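Local coordinates for protein triacylglycerol lipase (Clostridium botulinum, PDB 5AH1) that hydrolyses ester bonds, as in triacylglycerols and synthetic polyesters, using an alpha/beta-hydrolase fold that also binds zinc, at residues V224-T229 against G413-M418; I246-G251 against N353-P358; F329-Q334 against K437-D442; G385-I390 against T424-I429. All blocks are in the same frame, centred on the assembly; numbering follows the deposited sequence. Where two conformers were deposited one is given.

Interaction 1: residues V224-T229 against G413-M418; sequences VSTIST and GQWNAM
In the central parallel sheet of this alpha/beta hydrolase, Trp415 reaches past an intervening strand to touch Thr226 and Val224. The benzo end of its indole does the work. Thr226 CG2 lies at the edge of the ring, near its plane, 3.7 Å from Trp415 CH2, and Thr226 OG1 approaches the next ring carbon, with 3.8 Å to Trp415 CZ3. The two side chains cross at about a right angle. Val224 adds a looser apolar contact, its CG1 standing 4.4 Å from Trp415 CH2. Strand 327-331 runs between strands 221-227 and 415-417, which explains why the nearest CA atoms, those of Thr226 and Ala417, are 9.7 Å apart and no hydrogen bond joins the segments; backbone bonds from Val224 and Thr226 go to Phe329 instead. The ring gets there because Trp415 CG stands beside its own backbone N (chi1 -66°) and the indole is turned roughly perpendicular to the side-chain stem (chi2 87°). Helix 183-197 packs on this face, with Val224 on Ile188 and Thr192 and Arg189 touching both Val224 and Trp415; the small Ser330 of strand 327-331 lies against Thr226 and Trp415. The polar ends are satisfied away from the contact: Trp415 NE1 bonds to Asp401 OD2 and Thr226 OG1 to Asn231 ND2.

Interaction 2: residues I246-G251 against N353-P358; sequences ISYTFG and NPIFYP
Tyr248, on helix 242-257, ties that helix to the Asx turn that leads into helix 357-363 by bonding to the backbone of Ile355. The polar part of the contact is this one hydrogen bond, donated by Tyr248 OH to Ile355 O at 2.8 Å. The oxygen lies at the edge of the tyrosine ring and in its plane, whereas the phenol stands above the carbonyl plane, 51° out of it, at a C=O...donor angle of 125°. With CG anti to the backbone N (chi1 167°), Tyr248 extends from the helix far enough for its hydroxyl to meet the loop. Beside the bond, the edge of Phe356 makes a close van der Waals contact with the same hydroxyl oxygen, CD1 lying 3.2 Å from Tyr248 OH and the two side chains crossing at about a right angle. The apolar part is slighter. Tyr248 CE1 is 4.4 Å from Ile355 CG1, and the isoleucine also touches Val252 and Thr255, one and two turns further along helix 242-257. Bonds inside the loop fix the acceptor: Ile355 N gives a nearly straight bond to Asn353 OD1, closing the Asx turn, and Phe356 N bonds to Asn353 O. Asn353 N in turn meets Asp425 OD2, a potassium ligand. Within the loop, Ile355 CG2 packs over the centre of the Phe356 ring, 3.8 Å above its plane.

Interaction 3: residues F329-Q334 against K437-D442; sequences FSWTTQ and KDWYMD
Trp439 drives the edge of its indole into one face of Trp331, a T-shaped (edge-to-face) pair whose six-membered rings have centroids 4.9 Å apart and planes at 75°. The leading atom is Trp439 CZ2, which rides 3.6 Å above the Trp331 ring plane, offset toward the rim, and is closest to Trp331 CE3 at 3.7 Å. Trp439 CH2 follows beside it, 4.0 Å from Trp331 CD2. Both residues point their side chains at each other from the backbone; on helix 437-448, a CG anti to the backbone N (chi1 -172°) sends the indole of Trp439 out toward the sheet. A second shell holds the rings. Trp439 CE3 lies over the centre of the Tyr440 ring, and Phe60 packs edge-to-face with Trp439. Tyr443, further along the same helix, packs edge-to-face with Trp331 and takes a hydrogen bond from Trp331 NE1, which helps to fix the rotation of that indole. The result is helix 437-448 docked on strand 327-331 of the central sheet. The slightly positive C-H rim of Trp439 faces the electron-rich face of Trp331, probably adding a favourable electrostatic term to a contact otherwise made by dispersion.

Interaction 4: residues G385-I390 against T424-I429; sequences GVVNCI and TDHMDI. With K (potassium ion), chain C.
His426 lays its imidazole against Val386, joining the loop before strand 403-405 to the loop after strand 415-417. At its root, His426 CB meets Val386 CG2 at 3.6 Å. With CG anti to the backbone N (chi1 -165°), the ring then runs under the valine: Val386 CB sits over its face, 3.6 Å from the centroid and 15° off the normal, a CH-pi contact. His426 ND1 bonds to Asp384 OD2, CE1 meets Val387 CG2 at 3.5 Å, and NE2, at the tip, has Val386 CG1 3.8 Å away. The side chain also touches a probable nucleophile elbow (GxSxG, with Ser182), consistent with a catalytic triad of Ser182, His426 and Asp384 as in other alpha/beta hydrolases. Behind the histidine, Asp425 OD1 accepts from Met427 N and Asp428 N, an Asx motif. Potassium is bound by Asp425 OD2 (2.5 Å), both Asp428 carboxylate oxygens, Pro351 O and three waters. It probably offsets the negative charge of the two carboxylates, while the valines leave the histidine a largely apolar flank.

All four contacts are buried, yet they differ in chemistry with their place in the fold. Interactions 1 and 3 belong to the central sheet, interaction 1 held by methyl groups against an indole, interaction 3 by one indole against another; they share strand 327-331 as neighbour or member, and Ser228 OG bonds to Thr333 OG1 between them. Interaction 4 lies in the loops beyond that sheet, adding a metal site and an aspartate-backed histidine, and is joined to interaction 3 by Tyr440 OH with Ile429 O. Interaction 2, furthest from the chain's centre, relies on one phenol-to-carbonyl bond between helix 242-257 and the turn leading into helix 357-363. It meets interaction 4 through Phe356 CE1 against Val386 CG2, but touches neither interaction 1 nor interaction 3.

Interaction 1: residues V224-T229 against G413-M418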
loop_
_atom_site.group_PDB
_atom_site.type_symbol
_atom_site.label_atom_id
_atom_site.label_comp_id
_atom_site.label_asym_id
_atom_site.label_seq_id
_atom_site.Cartn_x
_atom_site.Cartn_y
_atom_site.Cartn_z
ATOM N N VAL A 224 2.357 5.088 -12.035
ATOM C CA VAL A 224 1.928 4.773 -10.681
ATOM C C VAL A 224 0.797 3.758 -10.790
ATOM O O VAL A 224 -0.212 4.019 -11.436
ATOM C CB VAL A 224 1.413 6.047 -9.979
ATOM C CG1 VAL A 224 0.572 5.733 -8.735
ATOM C CG2 VAL A 224 2.579 6.942 -9.640
ATOM N N SER A 225 0.984 2.588 -10.185
ATOM C CA SER A 225 -0.024 1.540 -10.172
ATOM C C SER A 225 -0.404 1.243 -8.735
ATOM O O SER A 225 0.468 0.898 -7.929
ATOM C CB SER A 225 0.504 0.261 -10.813
ATOM O OG SER A 225 0.766 0.420 -12.189
ATOM N N THR A 226 -1.692 1.395 -8.423
ATOM C CA THR A 226 -2.216 1.047 -7.102
ATOM C C THR A 226 -2.974 -0.268 -7.202
ATOM O O THR A 226 -3.670 -0.521 -8.181
ATOM C CB THR A 226 -3.096 2.178 -6.484
ATOM O OG1 THR A 226 -4.367 2.271 -7.140
ATOM C CG2 THR A 226 -2.393 3.508 -6.551
ATOM N N ILE A 227 -2.781 -1.125 -6.199
ATOM C CA ILE A 227 -3.398 -2.442 -6.139
ATOM C C ILE A 227 -4.017 -2.575 -4.750
ATOM O O ILE A 227 -3.315 -2.521 -3.748
ATOM C CB ILE A 227 -2.367 -3.573 -6.379
ATOM C CG1 ILE A 227 -1.626 -3.396 -7.705
ATOM C CG2 ILE A 227 -3.069 -4.928 -6.315
ATOM C CD1 ILE A 227 -0.554 -4.471 -7.932
ATOM N N SER A 228 -5.334 -2.731 -4.707
ATOM C CA SER A 228 -6.060 -2.871 -3.439
ATOM C C SER A 228 -5.881 -1.656 -2.529
ATOM O O SER A 228 -5.875 -1.766 -1.297
ATOM C CB SER A 228 -5.605 -4.123 -2.686
ATOM O OG SER A 228 -5.523 -5.259 -3.532
ATOM N N THR A 229 -5.739 -0.489 -3.134
ATOM C CA THR A 229 -5.356 0.702 -2.383
ATOM C C THR A 229 -6.576 1.478 -1.866
ATOM O O THR A 229 -7.533 1.694 -2.613
ATOM C CB THR A 229 -4.492 1.628 -3.255
ATOM O OG1 THR A 229 -3.253 0.972 -3.510
ATOM C CG2 THR A 229 -4.213 2.990 -2.601
ATOM N N GLY A 413 -1.906 10.902 -17.339
ATOM C CA GLY A 413 -2.399 11.997 -16.520
ATOM C C GLY A 413 -3.725 11.769 -15.825
ATOM O O GLY A 413 -4.294 12.698 -15.257
ATOM N N GLN A 414 -4.213 10.533 -15.844
ATOM C CA GLN A 414 -5.481 10.200 -15.225
ATOM C C GLN A 414 -5.466 8.719 -14.850
ATOM O O GLN A 414 -4.552 7.986 -15.232
ATOM C CB GLN A 414 -6.633 10.540 -16.166
ATOM C CG GLN A 414 -6.644 9.786 -17.473
ATOM C CD GLN A 414 -7.774 10.284 -18.335
ATOM O OE1 GLN A 414 -7.821 11.453 -18.696
ATOM N NE2 GLN A 414 -8.721 9.421 -18.618
ATOM N N TRP A 415 -6.474 8.282 -14.114
ATOM C CA TRP A 415 -6.575 6.898 -13.663
ATOM C C TRP A 415 -7.220 5.997 -14.709
ATOM O O TRP A 415 -8.346 6.232 -15.135
ATOM C CB TRP A 415 -7.383 6.836 -12.358
ATOM C CG TRP A 415 -6.655 7.508 -11.256
ATOM C CD1 TRP A 415 -6.697 8.830 -10.926
ATOM C CD2 TRP A 415 -5.686 6.908 -10.404
ATOM N NE1 TRP A 415 -5.823 9.093 -9.904
ATOM C CE2 TRP A 415 -5.206 7.921 -9.544
ATOM C CE3 TRP A 415 -5.217 5.602 -10.237
ATOM C CZ2 TRP A 415 -4.237 7.667 -8.581
ATOM C CZ3 TRP A 415 -4.259 5.348 -9.290
ATOM C CH2 TRP A 415 -3.785 6.371 -8.455
ATOM N N ASN A 416 -6.489 4.953 -15.061
ATOM C CA ASN A 416 -6.945 3.885 -15.941
ATOM C C ASN A 416 -7.371 2.788 -14.960
ATOM O O ASN A 416 -6.533 2.069 -14.411
ATOM C CB ASN A 416 -5.827 3.402 -16.859
ATOM C CG ASN A 416 -5.345 4.474 -17.813
ATOM O OD1 ASN A 416 -5.722 4.484 -18.984
ATOM N ND2 ASN A 416 -4.476 5.348 -17.351
ATOM N N ALA A 417 -8.676 2.716 -14.697
ATOM C CA ALA A 417 -9.234 1.772 -13.731
ATOM C C ALA A 417 -9.404 0.414 -14.410
ATOM O O ALA A 417 -10.229 0.243 -15.305
ATOM C CB ALA A 417 -10.554 2.293 -13.157
ATOM N N MET A 418 -8.571 -0.538 -13.999
ATOM C CA MET A 418 -8.412 -1.787 -14.733
ATOM C C MET A 418 -9.483 -2.811 -14.325
ATOM O O MET A 418 -10.182 -2.630 -13.325
ATOM C CB MET A 418 -6.977 -2.308 -14.536
ATOM C CG MET A 418 -5.925 -1.280 -14.932
ATOM S SD MET A 418 -6.013 -0.799 -16.681
ATOM C CE MET A 418 -5.441 -2.294 -17.488
#

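Interaction 2: residues I246-G251 against N353-P358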
loop_
_atom_site.group_PDB
_atom_site.type_symbol
_atom_site.label_atom_id
_atom_site.label_comp_id
_atom_site.label_asym_id
_atom_site.label_seq_id
_atom_site.Cartn_x
_atom_site.Cartn_y
_atom_site.Cartn_z
ATOM N N ILE A 246 -4.494 -1.775 15.029
ATOM C CA ILE A 246 -3.102 -2.208 15.047
ATOM C C ILE A 246 -2.962 -3.595 15.694
ATOM O O ILE A 246 -2.265 -4.465 15.179
ATOM C CB ILE A 246 -2.193 -1.189 15.777
ATOM C CG1 ILE A 246 -2.216 0.180 15.091
ATOM C CG2 ILE A 246 -0.762 -1.710 15.851
ATOM C CD1 ILE A 246 -1.485 0.219 13.787
ATOM N N SER A 247 -3.640 -3.811 16.814
ATOM C CA SER A 247 -3.553 -5.084 17.517
ATOM C C SER A 247 -4.068 -6.227 16.629
ATOM O O SER A 247 -3.436 -7.280 16.524
ATOM C CB SER A 247 -4.316 -5.002 18.837
ATOM O OG SER A 247 -4.068 -6.151 19.615
ATOM N N TYR A 248 -5.205 -6.012 15.978
ATOM C CA TYR A 248 -5.714 -6.963 15.004
ATOM C C TYR A 248 -4.670 -7.305 13.933
ATOM O O TYR A 248 -4.478 -8.475 13.597
ATOM C CB TYR A 248 -6.978 -6.419 14.331
ATOM C CG TYR A 248 -7.365 -7.208 13.106
ATOM C CD1 TYR A 248 -7.950 -8.458 13.217
ATOM C CD2 TYR A 248 -7.132 -6.703 11.837
ATOM C CE1 TYR A 248 -8.289 -9.196 12.097
ATOM C CE2 TYR A 248 -7.462 -7.429 10.708
ATOM C CZ TYR A 248 -8.049 -8.675 10.846
ATOM O OH TYR A 248 -8.376 -9.388 9.702
ATOM N N THR A 249 -3.991 -6.287 13.428
ATOM C CA THR A 249 -3.045 -6.501 12.352
ATOM C C THR A 249 -1.796 -7.271 12.824
ATOM O O THR A 249 -1.187 -7.993 12.048
ATOM C CB THR A 249 -2.696 -5.181 11.665
ATOM O OG1 THR A 249 -3.913 -4.487 11.347
ATOM C CG2 THR A 249 -1.941 -5.447 10.390
ATOM N N PHE A 250 -1.433 -7.150 14.099
ATOM C CA PHE A 250 -0.391 -8.011 14.685
ATOM C C PHE A 250 -0.875 -9.455 14.720
ATOM O O PHE A 250 -0.104 -10.380 14.484
ATOM C CB PHE A 250 0.004 -7.565 16.094
ATOM C CG PHE A 250 0.970 -6.420 16.121
ATOM C CD1 PHE A 250 2.233 -6.536 15.569
ATOM C CD2 PHE A 250 0.627 -5.236 16.735
ATOM C CE1 PHE A 250 3.117 -5.475 15.614
ATOM C CE2 PHE A 250 1.502 -4.178 16.777
ATOM C CZ PHE A 250 2.743 -4.292 16.217
ATOM N N GLY A 251 -2.149 -9.643 15.022
ATOM C CA GLY A 251 -2.762 -10.959 14.943
ATOM C C GLY A 251 -2.641 -11.551 13.547
ATOM O O GLY A 251 -2.239 -12.701 13.390
ATOM N N ASN A 353 -9.881 -15.112 3.026
ATOM C CA ASN A 353 -9.158 -15.637 4.168
ATOM C C ASN A 353 -10.065 -15.540 5.400
ATOM O O ASN A 353 -10.617 -14.480 5.660
ATOM C CB ASN A 353 -7.914 -14.781 4.386
ATOM C CG ASN A 353 -6.936 -15.381 5.383
ATOM O OD1 ASN A 353 -7.330 -16.008 6.365
ATOM N ND2 ASN A 353 -5.647 -15.152 5.151
ATOM N N PRO A 354 -10.246 -16.643 6.149
ATOM C CA PRO A 354 -11.097 -16.581 7.352
ATOM C C PRO A 354 -10.707 -15.479 8.349
ATOM O O PRO A 354 -11.573 -14.975 9.062
ATOM C CB PRO A 354 -10.942 -17.980 7.951
ATOM C CG PRO A 354 -10.677 -18.843 6.745
ATOM C CD PRO A 354 -9.800 -18.023 5.873
ATOM N N ILE A 355 -9.442 -15.071 8.356
ATOM C CA ILE A 355 -8.984 -13.984 9.221
ATOM C C ILE A 355 -9.688 -12.660 8.900
ATOM O O ILE A 355 -9.776 -11.775 9.751
ATOM C CB ILE A 355 -7.427 -13.796 9.140
ATOM C CG1 ILE A 355 -6.903 -12.933 10.279
ATOM C CG2 ILE A 355 -6.998 -13.122 7.855
ATOM C CD1 ILE A 355 -7.056 -13.534 11.612
ATOM N N PHE A 356 -10.210 -12.545 7.684
ATOM C CA PHE A 356 -10.888 -11.327 7.234
ATOM C C PHE A 356 -12.411 -11.458 7.296
ATOM O O PHE A 356 -13.121 -10.567 6.865
ATOM C CB PHE A 356 -10.498 -10.983 5.784
ATOM C CG PHE A 356 -9.051 -10.622 5.591
ATOM C CD1 PHE A 356 -8.384 -9.837 6.507
ATOM C CD2 PHE A 356 -8.368 -11.069 4.473
ATOM C CE1 PHE A 356 -7.057 -9.505 6.316
ATOM C CE2 PHE A 356 -7.038 -10.742 4.275
ATOM C CZ PHE A 356 -6.382 -9.965 5.203
ATOM N N TYR A 357 -12.938 -12.562 7.809
ATOM C CA TYR A 357 -14.391 -12.643 7.944
ATOM C C TYR A 357 -14.964 -11.483 8.780
ATOM O O TYR A 357 -15.911 -10.827 8.359
ATOM C CB TYR A 357 -14.839 -13.976 8.541
ATOM C CG TYR A 357 -14.707 -15.210 7.666
ATOM C CD1 TYR A 357 -14.363 -15.139 6.320
ATOM C CD2 TYR A 357 -14.957 -16.465 8.205
ATOM C CE1 TYR A 357 -14.256 -16.289 5.551
ATOM C CE2 TYR A 357 -14.850 -17.609 7.447
ATOM C CZ TYR A 357 -14.516 -17.523 6.127
ATOM O OH TYR A 357 -14.421 -18.684 5.395
ATOM N N PRO A 358 -14.395 -11.215 9.964
ATOM C CA PRO A 358 -15.044 -10.166 10.759
ATOM C C PRO A 358 -14.850 -8.768 10.180
ATOM O O PRO A 358 -15.752 -7.927 10.274
ATOM C CB PRO A 358 -14.371 -10.290 12.130
ATOM C CG PRO A 358 -13.100 -10.987 11.881
ATOM C CD PRO A 358 -13.332 -11.904 10.707
#

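Interaction 3: residues F329-Q334 against K437-D442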
loop_
_atom_site.group_PDB
_atom_site.type_symbol
_atom_site.label_atom_id
_atom_site.label_comp_id
_atom_site.label_asym_id
_atom_site.label_seq_id
_atom_site.Cartn_x
_atom_site.Cartn_y
_atom_site.Cartn_z
ATOM N N PHE A 329 -2.608 3.710 -12.977
ATOM C CA PHE A 329 -3.406 2.495 -13.081
ATOM C C PHE A 329 -3.907 2.121 -11.721
ATOM O O PHE A 329 -3.154 2.159 -10.769
ATOM C CB PHE A 329 -2.555 1.346 -13.647
ATOM C CG PHE A 329 -2.028 1.634 -15.015
ATOM C CD1 PHE A 329 -2.806 1.382 -16.146
ATOM C CD2 PHE A 329 -0.776 2.200 -15.179
ATOM C CE1 PHE A 329 -2.338 1.668 -17.406
ATOM C CE2 PHE A 329 -0.310 2.496 -16.431
ATOM C CZ PHE A 329 -1.086 2.242 -17.548
ATOM N N SER A 330 -5.146 1.675 -11.655
ATOM C CA SER A 330 -5.698 1.161 -10.404
ATOM C C SER A 330 -6.309 -0.212 -10.601
ATOM O O SER A 330 -7.007 -0.471 -11.593
ATOM C CB SER A 330 -6.756 2.103 -9.850
ATOM O OG SER A 330 -7.760 2.298 -10.825
ATOM N N TRP A 331 -6.026 -1.082 -9.637
ATOM C CA TRP A 331 -6.542 -2.438 -9.564
ATOM C C TRP A 331 -7.334 -2.607 -8.276
ATOM O O TRP A 331 -6.863 -2.238 -7.190
ATOM C CB TRP A 331 -5.382 -3.425 -9.601
ATOM C CG TRP A 331 -4.605 -3.352 -10.872
ATOM C CD1 TRP A 331 -3.533 -2.558 -11.133
ATOM C CD2 TRP A 331 -4.870 -4.086 -12.075
ATOM N NE1 TRP A 331 -3.105 -2.760 -12.425
ATOM C CE2 TRP A 331 -3.903 -3.699 -13.024
ATOM C CE3 TRP A 331 -5.833 -5.035 -12.439
ATOM C CZ2 TRP A 331 -3.863 -4.236 -14.314
ATOM C CZ3 TRP A 331 -5.799 -5.559 -13.706
ATOM C CH2 TRP A 331 -4.814 -5.171 -14.634
ATOM N N THR A 332 -8.542 -3.150 -8.430
ATOM C CA THR A 332 -9.504 -3.354 -7.353
ATOM C C THR A 332 -9.659 -4.854 -7.099
ATOM O O THR A 332 -9.893 -5.622 -8.045
ATOM C CB THR A 332 -10.885 -2.771 -7.749
ATOM O OG1 THR A 332 -10.767 -1.354 -7.946
ATOM C CG2 THR A 332 -11.930 -3.057 -6.673
ATOM N N THR A 333 -9.492 -5.253 -5.842
ATOM C CA THR A 333 -9.766 -6.612 -5.404
ATOM C C THR A 333 -11.107 -6.658 -4.689
ATOM O O THR A 333 -11.480 -5.706 -3.990
ATOM C CB THR A 333 -8.639 -7.135 -4.480
ATOM O OG1 THR A 333 -8.136 -6.065 -3.661
ATOM C CG2 THR A 333 -7.487 -7.687 -5.297
ATOM N N GLN A 334 -11.814 -7.777 -4.837
ATOM C CA GLN A 334 -13.096 -8.000 -4.167
ATOM C C GLN A 334 -13.195 -9.456 -3.743
ATOM O O GLN A 334 -12.831 -10.337 -4.517
ATOM C CB GLN A 334 -14.260 -7.665 -5.099
ATOM C CG GLN A 334 -15.613 -7.999 -4.478
ATOM C CD GLN A 334 -16.782 -7.584 -5.322
ATOM O OE1 GLN A 334 -16.636 -6.921 -6.351
ATOM N NE2 GLN A 334 -17.969 -7.962 -4.878
ATOM N N LYS A 437 2.509 -15.076 -9.889
ATOM C CA LYS A 437 3.761 -14.630 -10.501
ATOM C C LYS A 437 3.580 -14.295 -11.984
ATOM O O LYS A 437 4.119 -13.303 -12.479
ATOM C CB LYS A 437 4.896 -15.634 -10.271
ATOM C CG LYS A 437 4.714 -16.976 -10.943
ATOM C CD LYS A 437 5.800 -17.945 -10.500
ATOM C CE LYS A 437 5.625 -19.311 -11.143
ATOM N NZ LYS A 437 6.642 -20.296 -10.667
ATOM N N ASP A 438 2.800 -15.094 -12.697
ATOM C CA ASP A 438 2.584 -14.831 -14.121
ATOM C C ASP A 438 1.833 -13.523 -14.352
ATOM O O ASP A 438 2.109 -12.796 -15.298
ATOM C CB ASP A 438 1.856 -16.005 -14.772
ATOM C CG ASP A 438 2.722 -17.246 -14.836
ATOM O OD1 ASP A 438 3.864 -17.137 -15.329
ATOM O OD2 ASP A 438 2.270 -18.318 -14.377
ATOM N N TRP A 439 0.898 -13.211 -13.464
ATOM C CA TRP A 439 0.173 -11.950 -13.537
ATOM C C TRP A 439 1.149 -10.780 -13.457
ATOM O O TRP A 439 1.094 -9.845 -14.278
ATOM C CB TRP A 439 -0.868 -11.887 -12.424
ATOM C CG TRP A 439 -1.836 -10.715 -12.491
ATOM C CD1 TRP A 439 -3.117 -10.744 -12.943
ATOM C CD2 TRP A 439 -1.611 -9.369 -12.024
ATOM N NE1 TRP A 439 -3.698 -9.506 -12.826
ATOM C CE2 TRP A 439 -2.795 -8.643 -12.265
ATOM C CE3 TRP A 439 -0.526 -8.709 -11.438
ATOM C CZ2 TRP A 439 -2.918 -7.288 -11.960
ATOM C CZ3 TRP A 439 -0.652 -7.369 -11.132
ATOM C CH2 TRP A 439 -1.840 -6.669 -11.392
ATOM N N TYR A 440 2.057 -10.829 -12.485
ATOM C CA TYR A 440 3.032 -9.761 -12.334
ATOM C C TYR A 440 4.013 -9.674 -13.506
ATOM O O TYR A 440 4.371 -8.576 -13.930
ATOM C CB TYR A 440 3.780 -9.888 -11.005
ATOM C CG TYR A 440 2.957 -9.396 -9.847
ATOM C CD1 TYR A 440 2.095 -10.240 -9.168
ATOM C CD2 TYR A 440 3.006 -8.062 -9.469
ATOM C CE1 TYR A 440 1.321 -9.775 -8.128
ATOM C CE2 TYR A 440 2.239 -7.589 -8.422
ATOM C CZ TYR A 440 1.395 -8.452 -7.768
ATOM O OH TYR A 440 0.629 -7.965 -6.734
ATOM N N MET A 441 4.443 -10.817 -14.039
ATOM C CA MET A 441 5.333 -10.804 -15.199
ATOM C C MET A 441 4.632 -10.190 -16.416
ATOM O O MET A 441 5.224 -9.385 -17.143
ATOM C CB MET A 441 5.869 -12.211 -15.472
ATOM C CG MET A 441 6.887 -12.621 -14.384
ATOM S SD MET A 441 7.641 -14.213 -14.565
ATOM C CE MET A 441 6.253 -15.238 -14.167
ATOM N N ASP A 442 3.367 -10.551 -16.619
ATOM C CA ASP A 442 2.589 -9.969 -17.700
ATOM C C ASP A 442 2.358 -8.483 -17.485
ATOM O O ASP A 442 2.348 -7.720 -18.442
ATOM C CB ASP A 442 1.250 -10.697 -17.876
ATOM C CG ASP A 442 1.401 -12.050 -18.551
ATOM O OD1 ASP A 442 2.500 -12.353 -19.071
ATOM O OD2 ASP A 442 0.411 -12.813 -18.555
#

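Interaction 4: residues G385-I390 against T424-I429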
loop_
_atom_site.group_PDB
_atom_site.type_symbol
_atom_site.label_atom_id
_atom_site.label_comp_id
_atom_site.label_asym_id
_atom_site.label_seq_id
_atom_site.Cartn_x
_atom_site.Cartn_y
_atom_site.Cartn_z
ATOM N N GLY A 385 -11.877 -7.612 2.313
ATOM C CA GLY A 385 -11.471 -7.969 3.662
ATOM C C GLY A 385 -10.802 -6.830 4.414
ATOM O O GLY A 385 -10.773 -6.828 5.652
ATOM N N VAL A 386 -10.252 -5.857 3.683
ATOM C CA VAL A 386 -9.491 -4.758 4.284
ATOM C C VAL A 386 -9.908 -3.386 3.754
ATOM O O VAL A 386 -9.990 -2.437 4.535
ATOM C CB VAL A 386 -7.960 -4.987 4.139
ATOM C CG1 VAL A 386 -7.175 -3.872 4.780
ATOM C CG2 VAL A 386 -7.563 -6.311 4.753
ATOM N N VAL A 387 -10.184 -3.303 2.456
ATOM C CA VAL A 387 -10.495 -2.033 1.807
ATOM C C VAL A 387 -11.781 -2.128 0.998
ATOM O O VAL A 387 -11.969 -3.049 0.216
ATOM C CB VAL A 387 -9.337 -1.567 0.882
ATOM C CG1 VAL A 387 -9.653 -0.246 0.227
ATOM C CG2 VAL A 387 -8.034 -1.460 1.675
ATOM N N ASN A 388 -12.651 -1.132 1.164
ATOM C CA ASN A 388 -13.879 -1.055 0.375
ATOM C C ASN A 388 -13.549 -0.982 -1.115
ATOM O O ASN A 388 -12.672 -0.223 -1.508
ATOM C CB ASN A 388 -14.683 0.183 0.767
ATOM C CG ASN A 388 -14.711 0.413 2.270
ATOM O OD1 ASN A 388 -13.724 0.866 2.839
ATOM N ND2 ASN A 388 -15.828 0.084 2.917
ATOM N N CYS A 389 -14.272 -1.726 -1.947
ATOM C CA CYS A 389 -14.003 -1.740 -3.375
ATOM C C CYS A 389 -14.126 -0.375 -4.011
ATOM O O CYS A 389 -13.320 -0.015 -4.869
ATOM C CB CYS A 389 -14.913 -2.740 -4.091
ATOM S SG CYS A 389 -14.713 -4.439 -3.566
ATOM N N ILE A 390 -15.121 0.396 -3.583
ATOM C CA ILE A 390 -15.383 1.695 -4.188
ATOM C C ILE A 390 -14.176 2.627 -4.058
ATOM O O ILE A 390 -13.982 3.515 -4.875
ATOM C CB ILE A 390 -16.650 2.360 -3.540
ATOM C CG1 ILE A 390 -17.074 3.608 -4.314
ATOM C CG2 ILE A 390 -16.419 2.698 -2.077
ATOM C CD1 ILE A 390 -18.359 4.226 -3.821
ATOM N N THR A 424 -10.870 -12.439 -4.972
ATOM C CA THR A 424 -9.479 -12.269 -4.580
ATOM C C THR A 424 -9.435 -11.349 -3.382
ATOM O O THR A 424 -9.852 -10.194 -3.474
ATOM C CB THR A 424 -8.674 -11.664 -5.739
ATOM O OG1 THR A 424 -8.765 -12.528 -6.876
ATOM C CG2 THR A 424 -7.220 -11.474 -5.359
ATOM N N ASP A 425 -8.965 -11.852 -2.248
ATOM C CA ASP A 425 -8.897 -11.017 -1.053
ATOM C C ASP A 425 -7.677 -10.114 -1.048
ATOM O O ASP A 425 -6.807 -10.204 -1.908
ATOM C CB ASP A 425 -9.084 -11.812 0.263
ATOM C CG ASP A 425 -7.866 -12.616 0.720
ATOM O OD1 ASP A 425 -6.706 -12.176 0.621
ATOM O OD2 ASP A 425 -8.108 -13.713 1.265
ATOM N N HIS A 426 -7.635 -9.246 -0.041
ATOM C CA HIS A 426 -6.651 -8.193 0.041
ATOM C C HIS A 426 -5.207 -8.685 -0.062
ATOM O O HIS A 426 -4.382 -8.020 -0.670
ATOM C CB HIS A 426 -6.847 -7.453 1.366
ATOM C CG HIS A 426 -6.137 -6.139 1.427
ATOM N ND1 HIS A 426 -6.535 -5.049 0.686
ATOM C CD2 HIS A 426 -5.065 -5.731 2.141
ATOM C CE1 HIS A 426 -5.737 -4.027 0.943
ATOM N NE2 HIS A 426 -4.838 -4.414 1.827
ATOM N N MET A 427 -4.920 -9.826 0.560
ATOM C CA MET A 427 -3.560 -10.355 0.613
ATOM C C MET A 427 -3.284 -11.343 -0.536
ATOM O O MET A 427 -2.130 -11.516 -0.950
ATOM C CB MET A 427 -3.288 -10.993 1.984
ATOM C CG MET A 427 -3.334 -9.995 3.133
ATOM S SD MET A 427 -2.539 -10.575 4.650
ATOM C CE MET A 427 -3.438 -12.079 5.000
ATOM N N ASP A 428 -4.331 -11.983 -1.057
ATOM C CA ASP A 428 -4.175 -12.959 -2.141
ATOM C C ASP A 428 -3.422 -12.369 -3.327
ATOM O O ASP A 428 -2.662 -13.073 -4.006
ATOM C CB ASP A 428 -5.533 -13.408 -2.673
ATOM C CG ASP A 428 -6.309 -14.296 -1.708
ATOM O OD1 ASP A 428 -5.691 -14.920 -0.810
ATOM O OD2 ASP A 428 -7.554 -14.372 -1.854
ATOM N N ILE A 429 -3.665 -11.097 -3.621
ATOM C CA ILE A 429 -3.087 -10.470 -4.809
ATOM C C ILE A 429 -1.577 -10.259 -4.697
ATOM O O ILE A 429 -0.910 -10.038 -5.708
ATOM C CB ILE A 429 -3.827 -9.138 -5.164
ATOM C CG1 ILE A 429 -3.389 -8.566 -6.526
ATOM C CG2 ILE A 429 -3.659 -8.103 -4.025
ATOM C CD1 ILE A 429 -3.569 -9.518 -7.711
HETATM K K K C . -7.911 -15.872 0.074
HETATM O O HOH W 1 -9.059 -17.760 1.101
HETATM O O HOH W 2 -6.446 -16.499 1.916
HETATM O O HOH W 3 -6.651 -17.650 -1.266
#